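Local coordinates for protein dihydropyrimidinase (Brevibacillus agri, PDB 3SFW) that probably hydrolyses the ring amide bond of dihydropyrimidines, as a zinc-dependent cyclic amidase of the amidohydrolase family, at residues E262-P265 / Q266-V269; M346-L349 / F350-V354. One frame throughout, in Å; residues are numbered along the deposited sequence.

Contact 1. Residues E262-P265 / Q266-V269; sequences ETCP and QYLV
Cys264 and Pro265 lead from the end of strand 258-263 into a short helical turn, where Tyr267 N donates to Cys264 O at 3.0 Å and Leu268 N to Pro265 O, also at 3.0 Å. Both donors stand well above the planes of their carbonyls, as expected of tight i to i+3 turns. Weak i to i+4 bonds add Leu268 N to Cys264 O and Val269 N to Pro265 O, so each carbonyl oxygen receives two N-H groups. The Gln266 side chain folds back over this turn. Its CG is wedged between the backbone N and the carbonyl carbon (chi1 57°), and the bend at chi2 of -84° returns the amide to Cys264, with Gln266 OE1 3.2 Å from Cys264 CB. The same CG lies 3.8 Å above the plane of the Tyr267 ring, over its centre. Cys264 CB packs obliquely against the ring, 3.7 Å from Tyr267 CD1, while Cys264 SG sits at the ring edge, a sulfur-aromatic contact 5.2 Å from the centroid. The far ends are held from outside: Gln266 NE2 donates to Ser314 O, and Tyr267 OH bonds to Pro289 O. An alanine in place of Gln266 would probably leave Ser314 O without this donor and remove both the CG packing over the tyrosine ring and the amide contact with Cys264 CB. Beside the turn, Thr263 OG1 approaches Tyr267 CB at 3.9 Å but has its hydrogen bond with Val240 O. Leu300 of helix 295-305 touches Thr263, Tyr267 and Leu268, strand 311-312 meets Pro265 through Val312, and helix 345-354 supplies Arg345 against Pro265, enclosing this strand-to-helix turn within the TIM-barrel core of the amidohydrolase family.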
ATOM      1  N   GLU A 262     -15.072  12.250   7.582  1.00  8.98           N
ATOM      2  CA  GLU A 262     -15.699  12.574   8.846  1.00  8.09           C
ATOM      3  C   GLU A 262     -15.773  11.280   9.659  1.00  7.02           C
ATOM      4  O   GLU A 262     -16.013  10.210   9.092  1.00 10.88           O
ATOM      5  CB  GLU A 262     -17.140  12.968   8.521  1.00 10.43           C
ATOM      6  CG  GLU A 262     -18.035  13.301   9.712  1.00  7.85           C
ATOM      7  CD  GLU A 262     -19.478  13.470   9.199  1.00 12.28           C
ATOM      8  OE1 GLU A 262     -20.214  12.440   9.129  1.00 10.74           O
ATOM      9  OE2 GLU A 262     -19.821  14.605   8.790  1.00 10.86           O
ATOM     10  N   THR A 263     -15.667  11.371  10.999  1.00  7.71           N
ATOM     11  CA  THR A 263     -16.165  10.225  11.802  1.00 10.33           C
ATOM     12  C   THR A 263     -17.103  10.755  12.889  1.00  7.98           C
ATOM     13  O   THR A 263     -17.480  11.945  12.850  1.00  9.84           O
ATOM     14  CB  THR A 263     -15.032   9.322  12.306  1.00  9.77           C
ATOM     15  OG1 THR A 263     -15.592   8.081  12.808  1.00 10.27           O
ATOM     16  CG2 THR A 263     -14.206  10.058  13.386  1.00  9.19           C
ATOM     17  N   CYS A 264     -17.590   9.873  13.760  1.00  8.70           N
ATOM     18  CA  CYS A 264     -18.670  10.222  14.673  1.00  7.75           C
ATOM     19  C   CYS A 264     -18.336   9.606  16.024  1.00 10.10           C
ATOM     20  O   CYS A 264     -17.650   8.565  16.067  1.00 11.90           O
ATOM     21  CB  CYS A 264     -20.002   9.625  14.187  1.00  8.00           C
ATOM     22  SG  CYS A 264     -20.450  10.043  12.456  1.00 12.26           S
ATOM     23  N   PRO A 265     -18.875  10.181  17.122  1.00 10.83           N
ATOM     24  CA  PRO A 265     -18.493   9.698  18.439  1.00 10.85           C
ATOM     25  C   PRO A 265     -18.815   8.212  18.618  1.00 11.78           C
ATOM     26  O   PRO A 265     -18.064   7.501  19.284  1.00 12.29           O
ATOM     27  CB  PRO A 265     -19.364  10.523  19.387  1.00 12.90           C
ATOM     28  CG  PRO A 265     -19.652  11.801  18.628  1.00 11.72           C
ATOM     29  CD  PRO A 265     -19.733  11.379  17.179  1.00 11.99           C
ATOM     30  N   GLN A 266     -19.946   7.758  18.073  1.00 10.75           N
ATOM     31  CA  GLN A 266     -20.346   6.322  18.235  1.00 13.35           C
ATOM     32  C   GLN A 266     -19.311   5.345  17.696  1.00 12.52           C
ATOM     33  O   GLN A 266     -19.114   4.262  18.257  1.00 13.48           O
ATOM     34  CB  GLN A 266     -21.752   6.038  17.651  1.00 11.52           C
ATOM     35  CG  GLN A 266     -21.963   6.404  16.128  1.00 11.79           C
ATOM     36  CD  GLN A 266     -22.319   7.890  15.953  1.00 11.90           C
ATOM     37  OE1 GLN A 266     -21.835   8.745  16.704  1.00 10.95           O
ATOM     38  NE2 GLN A 266     -23.128   8.198  14.955  1.00 11.20           N
ATOM     39  N   TYR A 267     -18.567   5.749  16.669  1.00  9.78           N
ATOM     40  CA  TYR A 267     -17.576   4.826  16.092  1.00  9.07           C
ATOM     41  C   TYR A 267     -16.247   4.906  16.826  1.00 11.16           C
ATOM     42  O   TYR A 267     -15.419   4.041  16.666  1.00 12.51           O
ATOM     43  CB  TYR A 267     -17.407   5.060  14.578  1.00 10.40           C
ATOM     44  CG  TYR A 267     -18.734   4.972  13.857  1.00  9.25           C
ATOM     45  CD1 TYR A 267     -19.303   6.101  13.249  1.00  9.22           C
ATOM     46  CD2 TYR A 267     -19.432   3.743  13.806  1.00  9.54           C
ATOM     47  CE1 TYR A 267     -20.553   6.041  12.623  1.00  9.88           C
ATOM     48  CE2 TYR A 267     -20.657   3.658  13.150  1.00  7.85           C
ATOM     49  CZ  TYR A 267     -21.217   4.802  12.560  1.00 11.42           C
ATOM     50  OH  TYR A 267     -22.438   4.686  11.905  1.00 11.45           O
ATOM     51  N   LEU A 268     -16.067   5.966  17.628  1.00 10.46           N
ATOM     52  CA  LEU A 268     -14.865   6.152  18.438  1.00 11.11           C
ATOM     53  C   LEU A 268     -14.895   5.395  19.768  1.00 13.61           C
ATOM     54  O   LEU A 268     -13.854   4.955  20.236  1.00 12.50           O
ATOM     55  CB  LEU A 268     -14.528   7.648  18.665  1.00  9.90           C
ATOM     56  CG  LEU A 268     -14.223   8.419  17.362  1.00 11.23           C
ATOM     57  CD1 LEU A 268     -14.213   9.973  17.673  1.00 11.25           C
ATOM     58  CD2 LEU A 268     -12.882   7.940  16.769  1.00 13.32           C
ATOM     59  N   VAL A 269     -16.076   5.276  20.371  1.00 11.47           N
ATOM     60  CA  VAL A 269     -16.185   4.884  21.759  1.00 11.36           C
ATOM     61  C   VAL A 269     -17.139   3.700  21.960  1.00 13.71           C
ATOM     62  O   VAL A 269     -17.212   3.177  23.078  1.00 13.97           O
ATOM     63  CB  VAL A 269     -16.585   6.109  22.688  1.00 14.65           C
ATOM     64  CG1 VAL A 269     -18.076   6.525  22.529  1.00 14.10           C
ATOM     65  CG2 VAL A 269     -16.332   5.821  24.124  1.00 27.11           C
TER

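Contact 2. Residues M346-L349 / F350-V354; sequences MTIL and FSEGV
Ile348 and Glu352, one helical turn apart, are joined by a main-chain bond with a loose side-chain touch beside it: Glu352 N donates to Ile348 O at 2.8 Å, nearly straight at 161°. The glutamate can be traced outward from there. Its CB rests 3.3 Å from Ile348 O, the same carbonyl that takes its N-H. With CG beside the backbone N and anti to the carbonyl carbon (chi1 -74°), the chain keeps near that carbonyl, Glu352 CG lying 3.9 Å from Ile348 O and only loosely, at 4.4 Å, from Ile348 CG2. A bend at chi2 then turns the carboxylate off this path, and Glu352 OE1 closes a salt bridge with Lys356 NZ just beyond the helix. A second bond of the same kind runs from Ser351 N to Thr347 O, short at 2.7 Å. Ser351 CB leans on that oxygen too, and Ser351 OG bonds to His424 N. Phe350 N reaches Met346 O, while its ring leaves the turn for an edge-to-face stack on Phe396 of strand 393-403. The regular pattern widens at the end of helix 345-354. Leu349 O receives Val354 N at 3.2 Å, in the carbonyl plane, as the i to i+5 bond of a pi-type turn, and only weakly accepts Gly353 N. A CB on Gly353 would run into Leu349 O, so its absence makes room for this close approach. The contact is thus bound chiefly by main-chain polarity: the carbonyls take the successive N-H groups, while apolar side chains pack on neighbouring elements, Ser351 bonds to strand 422-432, and Glu352 pairs with Lys356 just after its own helix.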
ATOM      1  N   MET A 346     -19.350  16.959  21.561  1.00 10.27           N
ATOM      2  CA  MET A 346     -18.203  17.791  21.993  1.00  9.93           C
ATOM      3  C   MET A 346     -17.533  17.170  23.234  1.00 11.64           C
ATOM      4  O   MET A 346     -16.278  17.074  23.305  1.00 12.75           O
ATOM      5  CB  MET A 346     -18.653  19.212  22.322  1.00 11.43           C
ATOM      6  CG  MET A 346     -19.162  20.010  21.115  1.00 14.44           C
ATOM      7  SD  MET A 346     -17.838  20.450  19.988  1.00 17.91           S
ATOM      8  CE  MET A 346     -17.086  21.796  20.846  1.00 16.78           C
ATOM      9  N   THR A 347     -18.345  16.833  24.249  1.00 10.86           N
ATOM     10  CA  THR A 347     -17.772  16.324  25.519  1.00 11.76           C
ATOM     11  C   THR A 347     -17.041  14.989  25.359  1.00 12.13           C
ATOM     12  O   THR A 347     -15.937  14.814  25.900  1.00 12.17           O
ATOM     13  CB  THR A 347     -18.810  16.194  26.653  1.00 18.72           C
ATOM     14  OG1 THR A 347     -19.323  17.498  26.960  1.00 18.33           O
ATOM     15  CG2 THR A 347     -18.100  15.658  27.934  1.00 17.12           C
ATOM     16  N   ILE A 348     -17.586  14.096  24.545  1.00 11.54           N
ATOM     17  CA  ILE A 348     -16.913  12.819  24.285  1.00 10.92           C
ATOM     18  C   ILE A 348     -15.566  13.030  23.597  1.00 12.75           C
ATOM     19  O   ILE A 348     -14.573  12.409  23.968  1.00 11.88           O
ATOM     20  CB  ILE A 348     -17.807  11.866  23.496  1.00 13.92           C
ATOM     21  CG1 ILE A 348     -18.980  11.444  24.418  1.00 12.37           C
ATOM     22  CG2 ILE A 348     -17.034  10.651  22.989  1.00 12.22           C
ATOM     23  CD1 ILE A 348     -20.001  10.561  23.707  1.00 14.29           C
ATOM     24  N   LEU A 349     -15.536  13.888  22.600  1.00 10.97           N
ATOM     25  CA  LEU A 349     -14.275  14.167  21.900  1.00 12.19           C
ATOM     26  C   LEU A 349     -13.243  14.793  22.857  1.00 12.77           C
ATOM     27  O   LEU A 349     -12.075  14.459  22.814  1.00 15.21           O
ATOM     28  CB  LEU A 349     -14.502  15.051  20.647  1.00 11.67           C
ATOM     29  CG  LEU A 349     -14.770  14.213  19.339  1.00 13.70           C
ATOM     30  CD1 LEU A 349     -13.514  13.570  18.848  1.00 14.02           C
ATOM     31  CD2 LEU A 349     -15.787  13.107  19.506  1.00 20.18           C
ATOM     32  N   PHE A 350     -13.696  15.653  23.751  1.00 11.82           N
ATOM     33  CA  PHE A 350     -12.747  16.242  24.725  1.00 12.63           C
ATOM     34  C   PHE A 350     -12.290  15.141  25.696  1.00 15.03           C
ATOM     35  O   PHE A 350     -11.096  14.982  25.978  1.00 13.27           O
ATOM     36  CB  PHE A 350     -13.416  17.375  25.503  1.00 10.84           C
ATOM     37  CG  PHE A 350     -12.523  17.945  26.583  1.00 13.01           C
ATOM     38  CD1 PHE A 350     -11.452  18.793  26.255  1.00 15.19           C
ATOM     39  CD2 PHE A 350     -12.690  17.557  27.896  1.00 14.72           C
ATOM     40  CE1 PHE A 350     -10.592  19.283  27.257  1.00 16.90           C
ATOM     41  CE2 PHE A 350     -11.828  18.035  28.909  1.00 14.23           C
ATOM     42  CZ  PHE A 350     -10.772  18.881  28.577  1.00 16.83           C
ATOM     43  N   SER A 351     -13.244  14.427  26.266  1.00 12.05           N
ATOM     44  CA  SER A 351     -12.920  13.545  27.388  1.00 14.76           C
ATOM     45  C   SER A 351     -12.191  12.273  26.930  1.00 13.39           C
ATOM     46  O   SER A 351     -11.274  11.787  27.605  1.00 13.25           O
ATOM     47  CB  SER A 351     -14.200  13.188  28.149  1.00 14.85           C
ATOM     48  OG  SER A 351     -13.888  12.527  29.379  1.00 15.62           O
ATOM     49  N   GLU A 352     -12.628  11.677  25.819  1.00 13.76           N
ATOM     50  CA  GLU A 352     -11.973  10.467  25.359  1.00 14.38           C
ATOM     51  C   GLU A 352     -10.823  10.800  24.445  1.00 14.08           C
ATOM     52  O   GLU A 352      -9.989   9.925  24.161  1.00 16.05           O
ATOM     53  CB  GLU A 352     -12.966   9.572  24.625  1.00 14.32           C
ATOM     54  CG  GLU A 352     -13.926   8.901  25.611  1.00 17.02           C
ATOM     55  CD  GLU A 352     -13.197   7.943  26.553  1.00 19.79           C
ATOM     56  OE1 GLU A 352     -12.420   7.088  26.063  1.00 19.12           O
ATOM     57  OE2 GLU A 352     -13.416   8.030  27.784  1.00 18.39           O
ATOM     58  N   GLY A 353     -10.876  11.995  23.825  1.00 11.35           N
ATOM     59  CA  GLY A 353      -9.855  12.340  22.812  1.00 11.22           C
ATOM     60  C   GLY A 353      -8.721  13.182  23.423  1.00 14.13           C
ATOM     61  O   GLY A 353      -7.613  12.710  23.611  1.00 14.59           O
ATOM     62  N   VAL A 354      -9.023  14.411  23.818  1.00 11.97           N
ATOM     63  CA  VAL A 354      -8.000  15.304  24.326  1.00 11.98           C
ATOM     64  C   VAL A 354      -7.390  14.800  25.634  1.00 15.39           C
ATOM     65  O   VAL A 354      -6.160  14.795  25.807  1.00 13.99           O
ATOM     66  CB  VAL A 354      -8.573  16.752  24.537  1.00 13.59           C
ATOM     67  CG1 VAL A 354      -7.493  17.695  25.147  1.00 14.73           C
ATOM     68  CG2 VAL A 354      -9.063  17.314  23.187  1.00 11.18           C
TER

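Contacts 1 and 2 lie with their centres about 11 Å apart and meet through aliphatic carbons. Leu268 CD1 packs on Leu349 CD1 at 3.8 Å, and Pro265 CG touches Leu349 CD2 at 4.2 Å, while Val269 reaches Ile348 and the CG of Glu352. The turn 265-269 is thereby covered by helix 345-354, whose other neighbours include helix 361-376. Contact 1 is the one beside the metal centre: the Tyr267 side chain comes within about 7 Å of a bound zinc ion, and Glu262 OE1 bonds to ND1 of the zinc ligand His58 and to the backbone N of His239, a ligand of the second zinc, consistent with a second-shell role.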